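Local coordinates for hypothetical protein Ta0583 (Thermoplasma acidophilum, PDB 2FSJ) that polymerizes in the presence of nucleoside triphosphates, best with ATP, into bundles of helical filaments, as an archaeal homolog of actin, at residues A[31-36]-A[105-110]; A[138-143]-A[164-169]; A[148-151]-A[157-160]; A[227-232]-A[252-257]; A[292-297]-A[315-320]. All blocks are in the same frame, centred on the assembly; numbering follows the deposited sequence.

Contact 1 of 5, residues A[31-36]-A[105-110]; sequences GDTKVI and AAALWE
On the central sheet of the N-terminal actin-like domain, V35 of strand 32-36 meets A107 on one face of helix 101-111. V35 CG2 lies 3.6 Å from A107 CB, and T33 CG2 approaches the same methyl more loosely, at 4.3 Å. Both strand side chains point toward the helix, two residues apart as a strand demands, while K34 between them turns to the other side. With CG1 of V35 anti to the backbone N (chi1 -164°), CG2 falls beside that N and becomes the branch that touches. Alanine suits the helix: its single methyl lets the backbones come close, with 6.5 Å between V35 CA and A107 CA. Strands 22-28 and 32-36 form a hairpin, and Y30 to K34, in its turn and at the start of its second strand, are ATP-binding residues. T33 OG1 and S47 OG of strand 42-52 are hydrogen-bonded. On the nucleotide side K34 NZ bonds to D32 O at 2.9 Å, reaching it from above the carbonyl plane (52° out of it), and also to a glycerol molecule. L26 of the first hairpin strand touches both T33 and A107.

Contact 2 of 5, residues A[138-143]-A[164-169]; sequences KAAKEA and TRLIMR
L166 of strand 158-170 pushes its CD2 methyl against A140 of helix 133-144, and this is the close part of the contact: L166 CD2 is 3.6 Å from A140 CB and 3.8 Å from the A140 carbonyl carbon. The methyl therefore rests on helix backbone as well as on side chain, which a residue as small as alanine permits. The leucine gets there by holding CG anti to the backbone N (chi1 -176°), and its other surroundings include I124 of the neighbouring strand 120-128. M168, two residues on and pointing the same way, brings its CE no nearer than 4.8 Å, to A140 CB, and packs instead on F133 and V137, earlier in the same helix. The backbone N of L166 is satisfied by E145 OE1.

The lysine side is the solvent edge. K141 runs its extended chain past the strand and touches at one methylene, K141 CE being 3.6 Å from L166 O, with K141 CG only at 4.3 Å from L166 CD2. The aliphatic stem does the touching and the ammonium group is carried onward, which suits lysine to a boundary. Farther round the helix, K138 NZ makes a 2.7 Å salt bridge to E142 OE2, on that oxygen's syn lone pair, one helical turn away and facing solvent. In the chain, helix 133-144 links the adjacent parallel strands 120-128 and 158-170 as a beta-alpha-beta crossover, with strand 147-152 inserted before the second, in the alpha/beta lobe typical of actin-family ATPases.

Contact 3 of 5, residues A[148-151]-A[157-160]; sequences VLTV and EVRQ
T150 OG1 gives its hydrogen to Q160 OE1 over 2.8 Å, lying in the carbonyl plane of the amide on a lone pair, with a C=O...donor angle of 117°. The two residues are a non-hydrogen-bonded pair of the antiparallel beta hairpin made by strands 147-152 and 158-170, so this side-chain bond links them where the backbones do not. The two side chains run alongside each other, Q160 extended from a CG that is anti to its N (chi1 -150°) and the amide brought beside V148, whose CG1 is 3.5 Å from Q160 OE1. With a leucine in place of Q160, T150 OG1 would probably lose its acceptor, and the hairpin its one side-chain hydrogen bond between residues 148-151 and 157-160. The next pair, V151 and R159, is hydrogen-bonded: V151 N to R159 O and R159 N to V151 O, both 2.9 Å and nearly straight. On their face of the sheet V151 packs on W109 of helix 101-111, and the R159 guanidinium makes a cation-pi contact with the same indole. That guanidinium is also held side-on by E157, R159 NE to E157 OE2 at 2.9 Å and R159 NH2 to E157 OE1 at 3.2 Å, which limits its rotation. Beta-branched residues suit the exposed face too, where T150 CG2 rests 3.6 Å from V158 CG1.

Contact 4 of 5, residues A[227-232]-A[252-257]; sequences GDAISA and EALSHP
L254 reaches across to helix 226-241 with both of its methyls, one for each of two successive residues. L254 CD1 stands 3.8 Å from I230 CG1, and L254 CD2 is 4.1 Å from A229 CB. The leucine and isoleucine side chains cross at about a right angle, while the alanine is short enough to admit the second branch. With CG1 anti to the carbonyl carbon (chi1 -65°), I230 presents that branch to the leucine.

Around this first shell, I230 also touches F247, A250 and Q251, and A229 packs on I274 and L275 of helix 268-290. The carbonyl of L254 accepts from S271 OG. The helix that carries I230 is tied down at G227, which is backbone-bonded to S199; G227 O takes both S231 N and S231 OG, at 2.8 and 3.1 Å, one from above and one from below the carbonyl plane.

Q251 and S199 are both ATP-binding residues, so the contact borders the nucleotide site within the second lobe. All three touching residues are buried and aliphatic, and no hydrogen bond crosses between the segments, which implies cohesion by apolar burial and shape rather than by directional bonds.

Contact 5 of 5, residues A[292-297]-A[315-320]; sequences GEVDRV and EEIAPG
While V294 meets I317 on one side of residues 292-297, the flat guanidinium of R296 lies well away from that contact, with E293 OE2 over one face, 3.9 Å above the plane and offset toward the rim. The other oxygen of the same carboxylate makes the salt bridge, R296 NH1 to E293 OE1 at 2.8 Å, so acid and base three residues apart are linked on the outside of the short 3-10 turn.

The contact has no hydrogen bond: a valine methyl lies against a backbone carbonyl oxygen and a methyl. V294 CG2 is 3.6 Å from I317 O and 3.8 Å from I317 CG2, the two side chains crossing obliquely. V294 holds CG1 in the crowded position between backbone N and carbonyl carbon (chi1 82°), and this puts CG2 anti to the N and against I317. Next to it, V297 CG1 and A318 CB are 4.2 Å apart, a looser pair in which the small alanine fits a partly exposed place. The I317 side chain also touches I283 and I286 of helix 268-290, I195 and L300, which is why a long aliphatic residue belongs there.

Residues 315-320 are folded back by E315, whose OE2 accepts from G320 N at 3.2 Å through its anti lone pair. G320 has a positive phi of 89°, and a side chain there would be jammed against the carbonyl O of P319, so glycine fits this turn.

V297 begins strand 297-303, an outer strand of the four-stranded sheet. Residues 292-297 lead from helix 268-290 into that strand, and I317 packs on both helix and sheet, in the second alpha/beta lobe of the actin-like fold.

Overall arrangement
From the N terminus, contact 1 closes the first long loop, bringing strand 32-36 of the hairpin next to helix 101-111. Contact 2 then joins helix 133-144 to strand 158-170, and contact 3, the hairpin of strands 147-152 and 158-170, is nested inside the loop that contact 2 closes. All three reach the same sheet, and contacts 1 and 3 touch through helix 101-111, L108 meeting L149. Contacts 4 and 5 follow in series in the second lobe; contact 4 ties helix 226-241 to the end of helix 247-253, and contact 5 joins the loop before strand 297-303 to the loop after helix 307-310. No contacts cross, and the centres of 3 and 5 are about 49 Å apart.

Contact 1 of 5, residues A[31-36]-A[105-110]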
# COMPACT_ATOMS: atom_id res chain seq x y z
N GLY A 31 -0.62 -4.44 -2.65
CA GLY A 31 0.66 -5.11 -2.73
C GLY A 31 1.21 -5.64 -1.41
O GLY A 31 1.62 -6.81 -1.31
N ASP A 32 1.28 -4.75 -0.41
CA ASP A 32 1.90 -5.05 0.88
C ASP A 32 1.04 -4.48 1.97
O ASP A 32 0.38 -3.46 1.73
CB ASP A 32 3.29 -4.42 1.04
CG ASP A 32 4.32 -5.06 0.10
OD1 ASP A 32 4.68 -6.24 0.30
OD2 ASP A 32 4.74 -4.44 -0.91
N THR A 33 1.08 -5.12 3.16
CA THR A 33 0.39 -4.66 4.36
C THR A 33 1.50 -4.12 5.27
O THR A 33 2.50 -4.79 5.50
CB THR A 33 -0.38 -5.88 4.99
OG1 THR A 33 -1.47 -6.23 4.10
CG2 THR A 33 -1.00 -5.58 6.34
N LYS A 34 1.29 -2.91 5.78
CA LYS A 34 2.21 -2.22 6.65
C LYS A 34 1.54 -1.99 7.97
O LYS A 34 0.37 -1.61 8.01
CB LYS A 34 2.50 -0.83 6.05
CG LYS A 34 3.47 -0.81 4.87
CD LYS A 34 2.93 -1.26 3.56
CE LYS A 34 1.82 -0.39 3.06
NZ LYS A 34 1.35 -0.75 1.67
N VAL A 35 2.32 -2.10 9.03
CA VAL A 35 1.91 -1.87 10.40
C VAL A 35 2.94 -0.98 11.12
O VAL A 35 4.18 -1.20 11.01
CB VAL A 35 1.76 -3.26 11.19
CG1 VAL A 35 0.97 -3.10 12.47
CG2 VAL A 35 1.21 -4.33 10.30
N ILE A 36 2.46 0.03 11.84
CA ILE A 36 3.28 0.84 12.72
C ILE A 36 2.85 0.45 14.13
O ILE A 36 1.73 0.72 14.55
CB ILE A 36 3.07 2.36 12.51
CG1 ILE A 36 3.15 2.75 11.03
CG2 ILE A 36 4.12 3.18 13.36
CD1 ILE A 36 4.43 2.44 10.35
N ALA A 105 -5.73 -9.78 10.58
CA ALA A 105 -5.39 -10.71 11.68
C ALA A 105 -3.89 -10.94 11.74
O ALA A 105 -3.32 -10.95 12.81
CB ALA A 105 -6.10 -11.99 11.49
N ALA A 106 -3.28 -11.16 10.59
CA ALA A 106 -1.85 -11.40 10.51
C ALA A 106 -1.05 -10.18 10.98
O ALA A 106 -0.06 -10.32 11.69
CB ALA A 106 -1.46 -11.81 9.13
N ALA A 107 -1.51 -8.99 10.60
CA ALA A 107 -0.89 -7.73 11.07
C ALA A 107 -0.85 -7.62 12.58
O ALA A 107 0.18 -7.27 13.15
CB ALA A 107 -1.61 -6.51 10.49
N LEU A 108 -1.99 -7.89 13.20
CA LEU A 108 -2.08 -7.86 14.67
C LEU A 108 -1.21 -8.93 15.33
O LEU A 108 -0.48 -8.65 16.27
CB LEU A 108 -3.53 -7.92 15.11
CG LEU A 108 -4.44 -6.86 14.50
CD1 LEU A 108 -5.89 -7.02 14.99
CD2 LEU A 108 -3.93 -5.49 14.87
N TRP A 109 -1.22 -10.14 14.78
CA TRP A 109 -0.32 -11.21 15.20
C TRP A 109 1.18 -10.81 15.09
O TRP A 109 1.97 -10.98 16.04
CB TRP A 109 -0.57 -12.46 14.38
CG TRP A 109 0.14 -13.64 14.97
CD1 TRP A 109 1.40 -14.07 14.65
CD2 TRP A 109 -0.33 -14.49 16.03
NE1 TRP A 109 1.75 -15.13 15.46
CE2 TRP A 109 0.71 -15.43 16.30
CE3 TRP A 109 -1.53 -14.58 16.75
CZ2 TRP A 109 0.58 -16.42 17.26
CZ3 TRP A 109 -1.65 -15.60 17.72
CH2 TRP A 109 -0.61 -16.48 17.96
N GLU A 110 1.57 -10.29 13.93
CA GLU A 110 2.95 -9.86 13.75
C GLU A 110 3.38 -8.70 14.67
O GLU A 110 4.56 -8.62 15.04
CB GLU A 110 3.23 -9.49 12.33
CG GLU A 110 3.24 -10.66 11.38
CD GLU A 110 4.53 -11.45 11.34
OE1 GLU A 110 5.59 -11.00 11.86
OE2 GLU A 110 4.48 -12.56 10.76

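Contact 2 of 5, residues A[138-143]-A[164-169]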
# COMPACT_ATOMS: atom_id res chain seq x y z
N LYS A 138 -17.47 3.57 6.21
CA LYS A 138 -18.67 3.01 6.80
C LYS A 138 -18.57 1.47 6.86
O LYS A 138 -18.77 0.88 7.95
CB LYS A 138 -19.91 3.45 6.00
CG LYS A 138 -21.23 2.81 6.49
CD LYS A 138 -22.43 3.24 5.67
CE LYS A 138 -23.77 2.79 6.32
NZ LYS A 138 -24.03 1.38 6.11
N ALA A 139 -18.21 0.84 5.75
CA ALA A 139 -18.07 -0.63 5.69
C ALA A 139 -17.04 -1.17 6.69
O ALA A 139 -17.27 -2.21 7.31
CB ALA A 139 -17.74 -1.11 4.28
N ALA A 140 -15.91 -0.46 6.80
CA ALA A 140 -14.79 -0.86 7.67
C ALA A 140 -15.20 -0.79 9.13
O ALA A 140 -14.94 -1.72 9.93
CB ALA A 140 -13.60 0.00 7.43
N LYS A 141 -15.86 0.28 9.49
CA LYS A 141 -16.35 0.45 10.85
C LYS A 141 -17.35 -0.66 11.17
O LYS A 141 -17.30 -1.26 12.26
CB LYS A 141 -16.94 1.85 11.02
CG LYS A 141 -15.92 2.89 11.28
CD LYS A 141 -16.49 4.30 11.23
CE LYS A 141 -15.46 5.29 11.70
NZ LYS A 141 -16.09 6.50 12.30
N GLU A 142 -18.24 -0.97 10.24
CA GLU A 142 -19.23 -2.01 10.49
C GLU A 142 -18.59 -3.39 10.64
O GLU A 142 -19.05 -4.22 11.43
CB GLU A 142 -20.30 -2.00 9.37
CG GLU A 142 -21.19 -0.77 9.52
CD GLU A 142 -22.09 -0.49 8.32
OE1 GLU A 142 -22.16 -1.34 7.41
OE2 GLU A 142 -22.74 0.58 8.33
N ALA A 143 -17.52 -3.63 9.88
CA ALA A 143 -16.84 -4.91 9.86
C ALA A 143 -15.97 -5.09 11.08
O ALA A 143 -15.80 -6.23 11.52
CB ALA A 143 -15.97 -5.06 8.58
N THR A 164 -11.72 -1.08 19.52
CA THR A 164 -12.61 -0.09 20.16
C THR A 164 -12.92 1.07 19.24
O THR A 164 -13.99 1.72 19.36
CB THR A 164 -12.06 0.49 21.48
OG1 THR A 164 -10.86 1.24 21.24
CG2 THR A 164 -11.65 -0.58 22.44
N ARG A 165 -12.00 1.36 18.33
CA ARG A 165 -12.19 2.53 17.46
C ARG A 165 -11.31 2.41 16.26
O ARG A 165 -10.19 1.95 16.38
CB ARG A 165 -11.86 3.82 18.19
CG ARG A 165 -12.22 5.07 17.44
CD ARG A 165 -12.47 6.34 18.29
NE ARG A 165 -11.97 6.23 19.66
CZ ARG A 165 -10.86 6.78 20.12
NH1 ARG A 165 -10.07 7.52 19.33
NH2 ARG A 165 -10.51 6.60 21.40
N LEU A 166 -11.86 2.81 15.12
CA LEU A 166 -11.14 2.89 13.88
C LEU A 166 -11.15 4.34 13.43
O LEU A 166 -12.24 4.91 13.22
CB LEU A 166 -11.84 1.98 12.87
CG LEU A 166 -11.24 1.79 11.50
CD1 LEU A 166 -9.84 1.18 11.57
CD2 LEU A 166 -12.19 0.95 10.64
N ILE A 167 -9.96 4.94 13.30
CA ILE A 167 -9.80 6.29 12.80
C ILE A 167 -9.25 6.16 11.36
O ILE A 167 -8.32 5.40 11.12
CB ILE A 167 -8.85 7.08 13.69
CG1 ILE A 167 -9.43 7.23 15.14
CG2 ILE A 167 -8.49 8.47 13.08
CD1 ILE A 167 -10.77 7.92 15.19
N MET A 168 -9.82 6.93 10.45
CA MET A 168 -9.54 6.80 9.02
C MET A 168 -9.19 8.13 8.40
O MET A 168 -9.85 9.13 8.68
CB MET A 168 -10.76 6.24 8.31
CG MET A 168 -11.13 4.84 8.75
SD MET A 168 -9.97 3.60 8.22
CE MET A 168 -10.35 3.41 6.39
N ARG A 169 -8.20 8.14 7.50
CA ARG A 169 -7.90 9.32 6.70
C ARG A 169 -7.78 8.90 5.25
O ARG A 169 -7.43 7.75 5.03
CB ARG A 169 -6.58 9.91 7.12
CG ARG A 169 -6.61 10.65 8.43
CD ARG A 169 -7.50 11.90 8.43
NE ARG A 169 -7.46 12.52 9.75
CZ ARG A 169 -8.27 12.21 10.76
NH1 ARG A 169 -9.24 11.29 10.65
NH2 ARG A 169 -8.12 12.86 11.91

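Contact 3 of 5, residues A[148-151]-A[157-160]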
# COMPACT_ATOMS: atom_id res chain seq x y z
N VAL A 148 -14.53 -8.28 18.77
CA VAL A 148 -13.43 -9.03 19.36
C VAL A 148 -12.84 -9.98 18.32
O VAL A 148 -13.52 -10.84 17.78
CB VAL A 148 -13.91 -9.81 20.59
CG1 VAL A 148 -12.87 -10.79 21.10
CG2 VAL A 148 -14.29 -8.81 21.70
N LEU A 149 -11.58 -9.78 18.01
CA LEU A 149 -10.87 -10.67 17.10
C LEU A 149 -10.00 -11.61 17.87
O LEU A 149 -9.18 -11.19 18.69
CB LEU A 149 -9.97 -9.85 16.20
CG LEU A 149 -10.56 -8.65 15.44
CD1 LEU A 149 -9.48 -8.25 14.38
CD2 LEU A 149 -11.91 -8.93 14.80
N THR A 150 -10.17 -12.89 17.63
CA THR A 150 -9.43 -13.93 18.33
C THR A 150 -8.61 -14.67 17.30
O THR A 150 -9.18 -15.32 16.42
CB THR A 150 -10.42 -14.90 18.94
OG1 THR A 150 -11.30 -14.15 19.80
CG2 THR A 150 -9.71 -15.86 19.83
N VAL A 151 -7.29 -14.58 17.42
CA VAL A 151 -6.38 -15.21 16.46
C VAL A 151 -5.65 -16.37 17.15
O VAL A 151 -5.06 -16.18 18.22
CB VAL A 151 -5.35 -14.20 15.96
CG1 VAL A 151 -4.48 -14.78 14.85
CG2 VAL A 151 -6.01 -12.90 15.55
N GLU A 157 -1.34 -21.07 20.53
CA GLU A 157 -1.48 -19.83 21.29
C GLU A 157 -2.63 -18.99 20.73
O GLU A 157 -2.77 -18.90 19.53
CB GLU A 157 -0.21 -18.99 21.18
CG GLU A 157 -0.26 -17.69 22.00
CD GLU A 157 0.92 -16.75 21.73
OE1 GLU A 157 1.81 -17.12 20.94
OE2 GLU A 157 0.90 -15.64 22.25
N VAL A 158 -3.37 -18.33 21.59
CA VAL A 158 -4.47 -17.42 21.24
C VAL A 158 -4.12 -16.01 21.69
O VAL A 158 -3.70 -15.79 22.81
CB VAL A 158 -5.80 -17.83 21.92
CG1 VAL A 158 -6.88 -16.78 21.80
CG2 VAL A 158 -6.26 -19.17 21.39
N ARG A 159 -4.30 -15.06 20.78
CA ARG A 159 -4.21 -13.66 21.08
C ARG A 159 -5.54 -12.99 20.70
O ARG A 159 -6.06 -13.18 19.60
CB ARG A 159 -3.06 -13.04 20.31
CG ARG A 159 -1.69 -13.54 20.71
CD ARG A 159 -0.53 -12.86 20.01
NE ARG A 159 0.64 -13.68 20.10
CZ ARG A 159 1.71 -13.60 19.31
NH1 ARG A 159 1.85 -12.65 18.41
NH2 ARG A 159 2.66 -14.47 19.46
N GLN A 160 -6.03 -12.16 21.59
CA GLN A 160 -7.32 -11.51 21.42
C GLN A 160 -7.22 -9.98 21.39
O GLN A 160 -6.51 -9.36 22.21
CB GLN A 160 -8.27 -12.00 22.53
CG GLN A 160 -9.67 -12.00 22.11
CD GLN A 160 -10.61 -12.80 23.04
OE1 GLN A 160 -11.41 -13.62 22.59
NE2 GLN A 160 -10.50 -12.53 24.28

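Contact 4 of 5, residues A[227-232]-A[252-257]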
# COMPACT_ATOMS: atom_id res chain seq x y z
N GLY A 227 2.20 -2.94 -12.47
CA GLY A 227 1.77 -4.19 -13.09
C GLY A 227 1.61 -4.12 -14.57
O GLY A 227 1.78 -5.11 -15.28
N ASP A 228 1.29 -2.94 -15.08
CA ASP A 228 1.23 -2.72 -16.53
C ASP A 228 2.60 -2.79 -17.17
O ASP A 228 2.74 -3.34 -18.25
CB ASP A 228 0.56 -1.42 -16.84
CG ASP A 228 -0.89 -1.38 -16.31
OD1 ASP A 228 -1.75 -2.14 -16.82
OD2 ASP A 228 -1.24 -0.69 -15.32
N ALA A 229 3.61 -2.28 -16.47
CA ALA A 229 5.01 -2.42 -16.91
C ALA A 229 5.48 -3.87 -16.82
O ALA A 229 6.13 -4.34 -17.74
CB ALA A 229 5.95 -1.48 -16.14
N ILE A 230 5.09 -4.56 -15.75
CA ILE A 230 5.42 -5.99 -15.57
C ILE A 230 4.77 -6.85 -16.68
O ILE A 230 5.42 -7.72 -17.29
CB ILE A 230 4.97 -6.49 -14.19
CG1 ILE A 230 5.75 -5.78 -13.07
CG2 ILE A 230 5.14 -8.00 -14.05
CD1 ILE A 230 5.03 -5.80 -11.73
N SER A 231 3.51 -6.56 -16.99
CA SER A 231 2.83 -7.29 -18.07
C SER A 231 3.45 -7.00 -19.42
O SER A 231 3.61 -7.91 -20.26
CB SER A 231 1.34 -6.99 -18.10
OG SER A 231 0.76 -7.58 -16.93
N ALA A 232 3.79 -5.75 -19.66
CA ALA A 232 4.44 -5.38 -20.92
C ALA A 232 5.82 -6.08 -21.08
O ALA A 232 6.15 -6.57 -22.14
CB ALA A 232 4.59 -3.86 -21.06
N GLU A 252 10.99 -8.58 -10.77
CA GLU A 252 12.45 -8.46 -10.53
C GLU A 252 13.13 -7.98 -11.77
O GLU A 252 14.00 -7.14 -11.71
CB GLU A 252 13.08 -9.80 -10.18
CG GLU A 252 12.67 -10.43 -8.87
CD GLU A 252 13.56 -11.65 -8.58
OE1 GLU A 252 14.80 -11.54 -8.82
OE2 GLU A 252 13.03 -12.71 -8.14
N ALA A 253 12.71 -8.50 -12.92
CA ALA A 253 13.37 -8.18 -14.18
C ALA A 253 13.22 -6.72 -14.61
O ALA A 253 13.87 -6.27 -15.55
CB ALA A 253 12.92 -9.16 -15.29
N LEU A 254 12.36 -5.96 -13.92
CA LEU A 254 12.33 -4.50 -14.10
C LEU A 254 13.62 -3.76 -13.67
O LEU A 254 14.01 -2.77 -14.28
CB LEU A 254 11.16 -3.88 -13.31
CG LEU A 254 9.73 -4.17 -13.73
CD1 LEU A 254 8.80 -3.59 -12.65
CD2 LEU A 254 9.34 -3.64 -15.11
N SER A 255 14.25 -4.23 -12.60
CA SER A 255 15.45 -3.59 -12.01
C SER A 255 16.77 -4.24 -12.42
O SER A 255 17.80 -3.55 -12.61
CB SER A 255 15.29 -3.60 -10.49
OG SER A 255 14.03 -3.05 -10.15
N HIS A 256 16.76 -5.56 -12.59
CA HIS A 256 17.97 -6.26 -13.03
C HIS A 256 17.69 -7.57 -13.81
O HIS A 256 16.66 -8.22 -13.64
CB HIS A 256 18.87 -6.57 -11.83
CG HIS A 256 18.21 -7.38 -10.77
ND1 HIS A 256 17.50 -6.80 -9.74
CD2 HIS A 256 18.14 -8.71 -10.58
CE1 HIS A 256 17.01 -7.76 -8.97
NE2 HIS A 256 17.39 -8.93 -9.45
N PRO A 257 18.65 -7.99 -14.62
CA PRO A 257 18.45 -9.22 -15.41
C PRO A 257 18.28 -10.41 -14.49
O PRO A 257 18.77 -10.46 -13.35
CB PRO A 257 19.70 -9.29 -16.30
CG PRO A 257 20.30 -7.88 -16.24
CD PRO A 257 19.99 -7.39 -14.86

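Contact 5 of 5, residues A[292-297]-A[315-320]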
# COMPACT_ATOMS: atom_id res chain seq x y z
N GLY A 292 -4.81 24.27 -15.62
CA GLY A 292 -4.21 25.46 -15.05
C GLY A 292 -3.90 25.45 -13.56
O GLY A 292 -3.14 26.28 -13.06
N GLU A 293 -4.48 24.51 -12.83
CA GLU A 293 -4.25 24.46 -11.37
C GLU A 293 -2.86 23.98 -11.03
O GLU A 293 -2.43 24.08 -9.90
CB GLU A 293 -5.29 23.57 -10.72
CG GLU A 293 -6.68 24.08 -10.92
CD GLU A 293 -6.83 25.44 -10.26
OE1 GLU A 293 -6.83 25.46 -9.03
OE2 GLU A 293 -6.89 26.48 -10.95
N VAL A 294 -2.16 23.44 -12.01
CA VAL A 294 -0.77 23.05 -11.84
C VAL A 294 0.06 24.24 -11.35
O VAL A 294 1.08 24.07 -10.70
CB VAL A 294 -0.23 22.47 -13.18
CG1 VAL A 294 0.20 23.59 -14.16
CG2 VAL A 294 0.86 21.47 -12.93
N ASP A 295 -0.38 25.46 -11.67
CA ASP A 295 0.33 26.68 -11.27
C ASP A 295 0.23 26.95 -9.78
O ASP A 295 0.94 27.78 -9.27
CB ASP A 295 -0.23 27.88 -12.03
CG ASP A 295 -0.06 27.77 -13.54
OD1 ASP A 295 0.90 27.15 -14.02
OD2 ASP A 295 -0.86 28.30 -14.33
N ARG A 296 -0.68 26.27 -9.10
CA ARG A 296 -0.77 26.36 -7.63
C ARG A 296 0.06 25.31 -6.92
O ARG A 296 0.17 25.37 -5.70
CB ARG A 296 -2.21 26.16 -7.18
CG ARG A 296 -3.14 27.23 -7.70
CD ARG A 296 -4.53 27.16 -7.12
NE ARG A 296 -5.22 28.42 -7.35
CZ ARG A 296 -6.53 28.58 -7.40
NH1 ARG A 296 -7.35 27.54 -7.23
NH2 ARG A 296 -7.02 29.78 -7.65
N VAL A 297 0.63 24.35 -7.67
CA VAL A 297 1.39 23.26 -7.05
C VAL A 297 2.71 23.76 -6.54
O VAL A 297 3.52 24.25 -7.33
CB VAL A 297 1.64 22.07 -8.03
CG1 VAL A 297 2.51 20.99 -7.37
CG2 VAL A 297 0.31 21.47 -8.48
N GLU A 315 8.89 15.26 -11.65
CA GLU A 315 9.30 16.66 -11.52
C GLU A 315 8.90 17.51 -12.70
O GLU A 315 8.65 18.68 -12.54
CB GLU A 315 10.80 16.77 -11.37
CG GLU A 315 11.20 18.19 -11.02
CD GLU A 315 12.50 18.27 -10.27
OE1 GLU A 315 13.27 17.26 -10.19
OE2 GLU A 315 12.76 19.38 -9.78
N GLU A 316 8.78 16.91 -13.87
CA GLU A 316 8.45 17.67 -15.05
C GLU A 316 7.03 18.24 -15.00
O GLU A 316 6.75 19.23 -15.68
CB GLU A 316 8.74 16.85 -16.31
CG GLU A 316 7.68 15.86 -16.71
CD GLU A 316 8.06 15.12 -18.01
OE1 GLU A 316 9.16 14.52 -18.05
OE2 GLU A 316 7.26 15.16 -18.96
N ILE A 317 6.16 17.68 -14.17
CA ILE A 317 4.83 18.28 -14.00
C ILE A 317 4.96 19.71 -13.42
O ILE A 317 4.25 20.62 -13.81
CB ILE A 317 3.88 17.37 -13.09
CG1 ILE A 317 3.68 15.97 -13.67
CG2 ILE A 317 2.55 18.04 -12.86
CD1 ILE A 317 3.32 14.94 -12.68
N ALA A 318 5.85 19.90 -12.45
CA ALA A 318 6.09 21.21 -11.82
C ALA A 318 7.53 21.37 -11.30
O ALA A 318 7.85 21.08 -10.15
CB ALA A 318 5.10 21.43 -10.71
N PRO A 319 8.43 21.77 -12.20
CA PRO A 319 9.86 21.84 -11.90
C PRO A 319 10.19 22.60 -10.62
O PRO A 319 9.61 23.64 -10.34
CB PRO A 319 10.43 22.52 -13.16
CG PRO A 319 9.57 22.03 -14.21
CD PRO A 319 8.18 22.07 -13.62
N GLY A 320 11.07 22.05 -9.81
CA GLY A 320 11.45 22.70 -8.56
C GLY A 320 10.61 22.35 -7.33
O GLY A 320 10.95 22.81 -6.23